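Local coordinates for protein prophage lambdalm01, antigen B (Listeria monocytogenes, PDB 4ACV) that probably acts as a phage tail terminator, a ring-forming protein that caps the tail tube of a Listeria prophage and ends its growth, at residues Glu11-Met16 and Met83-Pro88. Residues are numbered along the deposited sequence; the frame is centred on the assembly and turned at random.
Sequences EAVRTM and MGFILP
Ala-12, Val-13 and Met-16, on one side of helix 6-19, pack against Phe-85 in an apolar helix-to-loop contact. The loop leaves helix 71-82 and leads to strand 92-99. No hydrogen bond joins the two segments. Phe-85 is buried and is the centre of the packing. Val-13 CG2 lies over one face of its ring, 3.8 Å from the ring centroid and 6° off the ring normal, a CH-pi contact. With CG1 of Val-13 anti to the backbone N (chi1 -178°), CG2 is anti to the carbonyl carbon and sits over the ring. Ala-12 CB approaches the same ring obliquely, 3.7 Å from Phe-85 CD2. Ala-12 CB also meets Leu-87 CD2 at 3.8 Å and the backbone oxygen of Ile-86, so this methyl touches three consecutive loop residues. Met-16 lies across the base of the Phe-85 side chain, with Met-16 CB 4.0 Å from Phe-85 CB. Met-16 CG lies 3.6 Å from Gly-84 O. The Met-16 side chain bends at chi2 and chi3, and this leaves SD and CE near the same oxygen. Gly-84 is the first residue to leave the helical conformation after helix 71-82. Its phi is positive (99°), and the backbone then runs extended through Phe-85 to Pro-88. Beyond the two segments, Phe-85 and Leu-87 touch Leu-93, and they reach Val-119 and Ile-121 respectively on strand 110-122. The contact thus joins helix 6-19 to the loop after helix 71-82, whose Phe-85 and Leu-87 also pack on the antiparallel sheet, in an alpha+beta fold consistent with the phage tail terminator family.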
loop_
_atom_site.group_PDB
_atom_site.type_symbol
_atom_site.label_atom_id
_atom_site.label_comp_id
_atom_site.label_asym_id
_atom_site.label_seq_id
_atom_site.Cartn_x
_atom_site.Cartn_y
_atom_site.Cartn_z
ATOM N N GLU B 11 17.757 -20.976 -11.758
ATOM C CA GLU B 11 18.425 -22.201 -12.163
ATOM C C GLU B 11 19.420 -22.716 -11.129
ATOM O O GLU B 11 19.492 -23.921 -10.881
ATOM C CB GLU B 11 19.105 -22.035 -13.523
ATOM C CG GLU B 11 18.224 -22.463 -14.684
ATOM C CD GLU B 11 17.649 -23.866 -14.503
ATOM O OE1 GLU B 11 18.223 -24.671 -13.729
ATOM O OE2 GLU B 11 16.614 -24.165 -15.136
ATOM N N ALA B 12 20.193 -21.811 -10.537
ATOM C CA ALA B 12 21.186 -22.211 -9.547
ATOM C C ALA B 12 20.500 -22.965 -8.405
ATOM O O ALA B 12 20.967 -24.006 -7.982
ATOM C CB ALA B 12 21.971 -20.990 -9.013
ATOM N N VAL B 13 19.373 -22.434 -7.939
ATOM C CA VAL B 13 18.627 -23.023 -6.834
ATOM C C VAL B 13 17.953 -24.342 -7.224
ATOM O O VAL B 13 18.037 -25.323 -6.490
ATOM C CB VAL B 13 17.571 -22.030 -6.279
ATOM C CG1 VAL B 13 16.809 -22.637 -5.088
ATOM C CG2 VAL B 13 18.237 -20.731 -5.889
ATOM N N ARG B 14 17.292 -24.361 -8.374
ATOM C CA ARG B 14 16.641 -25.572 -8.858
ATOM C C ARG B 14 17.663 -26.707 -9.008
ATOM O O ARG B 14 17.424 -27.843 -8.605
ATOM C CB ARG B 14 15.947 -25.413 -10.088
ATOM C CG ARG B 14 15.607 -26.617 -11.400
ATOM C CD ARG B 14 14.780 -26.329 -12.630
ATOM N NE ARG B 14 13.737 -27.330 -12.784
ATOM C CZ ARG B 14 13.851 -28.411 -13.547
ATOM N NH1 ARG B 14 14.958 -28.614 -14.252
ATOM N NH2 ARG B 14 12.851 -29.283 -13.611
ATOM N N THR B 15 18.812 -26.378 -9.581
ATOM C CA THR B 15 19.838 -27.364 -9.868
ATOM C C THR B 15 20.388 -27.977 -8.593
ATOM O O THR B 15 20.671 -29.168 -8.537
ATOM C CB THR B 15 20.980 -26.752 -10.708
ATOM O OG1 THR B 15 20.487 -26.464 -12.021
ATOM C CG2 THR B 15 22.161 -27.713 -10.816
ATOM N N MET B 16 20.513 -27.150 -7.565
ATOM C CA MET B 16 21.009 -27.589 -6.273
ATOM C C MET B 16 20.033 -28.540 -5.581
ATOM O O MET B 16 20.445 -29.535 -4.988
ATOM C CB MET B 16 21.300 -26.368 -5.397
ATOM C CG MET B 16 21.805 -26.691 -3.993
ATOM S SD MET B 16 20.507 -27.004 -2.775
ATOM C CE MET B 16 19.550 -25.483 -2.839
ATOM N N MET B 83 21.870 -23.703 2.873
ATOM C CA MET B 83 23.223 -24.240 2.743
ATOM C C MET B 83 23.920 -23.638 1.526
ATOM O O MET B 83 25.117 -23.793 1.352
ATOM C CB MET B 83 23.190 -25.770 2.617
ATOM C CG MET B 83 23.233 -26.527 3.943
ATOM S SD MET B 83 23.197 -28.344 3.758
ATOM C CE MET B 83 24.355 -28.598 2.414
ATOM N N GLY B 84 23.162 -22.957 0.677
ATOM C CA GLY B 84 23.746 -22.279 -0.460
ATOM C C GLY B 84 23.629 -23.044 -1.758
ATOM O O GLY B 84 23.156 -24.178 -1.798
ATOM N N PHE B 85 24.061 -22.394 -2.830
ATOM C CA PHE B 85 24.029 -22.957 -4.170
ATOM C C PHE B 85 25.150 -22.295 -4.960
ATOM O O PHE B 85 25.475 -21.138 -4.710
ATOM C CB PHE B 85 22.666 -22.699 -4.824
ATOM C CG PHE B 85 22.086 -21.340 -4.513
ATOM C CD1 PHE B 85 21.311 -21.140 -3.369
ATOM C CD2 PHE B 85 22.312 -20.259 -5.358
ATOM C CE1 PHE B 85 20.765 -19.892 -3.081
ATOM C CE2 PHE B 85 21.777 -19.004 -5.070
ATOM C CZ PHE B 85 21.002 -18.820 -3.931
ATOM N N ILE B 86 25.763 -23.031 -5.885
ATOM C CA ILE B 86 26.891 -22.496 -6.649
ATOM C C ILE B 86 26.433 -21.495 -7.712
ATOM O O ILE B 86 25.363 -21.646 -8.304
ATOM C CB ILE B 86 27.757 -23.608 -7.300
ATOM C CG1 ILE B 86 26.896 -24.552 -8.144
ATOM C CG2 ILE B 86 28.528 -24.391 -6.234
ATOM C CD1 ILE B 86 26.535 -24.028 -9.524
ATOM N N LEU B 87 27.256 -20.476 -7.936
ATOM C CA LEU B 87 26.988 -19.444 -8.933
ATOM C C LEU B 87 28.157 -19.355 -9.907
ATOM O O LEU B 87 29.251 -19.834 -9.611
ATOM C CB LEU B 87 26.792 -18.086 -8.249
ATOM C CG LEU B 87 25.568 -17.961 -7.347
ATOM C CD1 LEU B 87 25.614 -16.666 -6.531
ATOM C CD2 LEU B 87 24.283 -18.056 -8.170
ATOM N N PRO B 88 27.931 -18.736 -11.073
ATOM C CA PRO B 88 28.990 -18.559 -12.075
ATOM C C PRO B 88 30.187 -17.811 -11.504
ATOM O O PRO B 88 30.028 -16.978 -10.608
ATOM C CB PRO B 88 28.310 -17.705 -13.152
ATOM C CG PRO B 88 26.853 -17.998 -12.999
ATOM C CD PRO B 88 26.638 -18.202 -11.536
#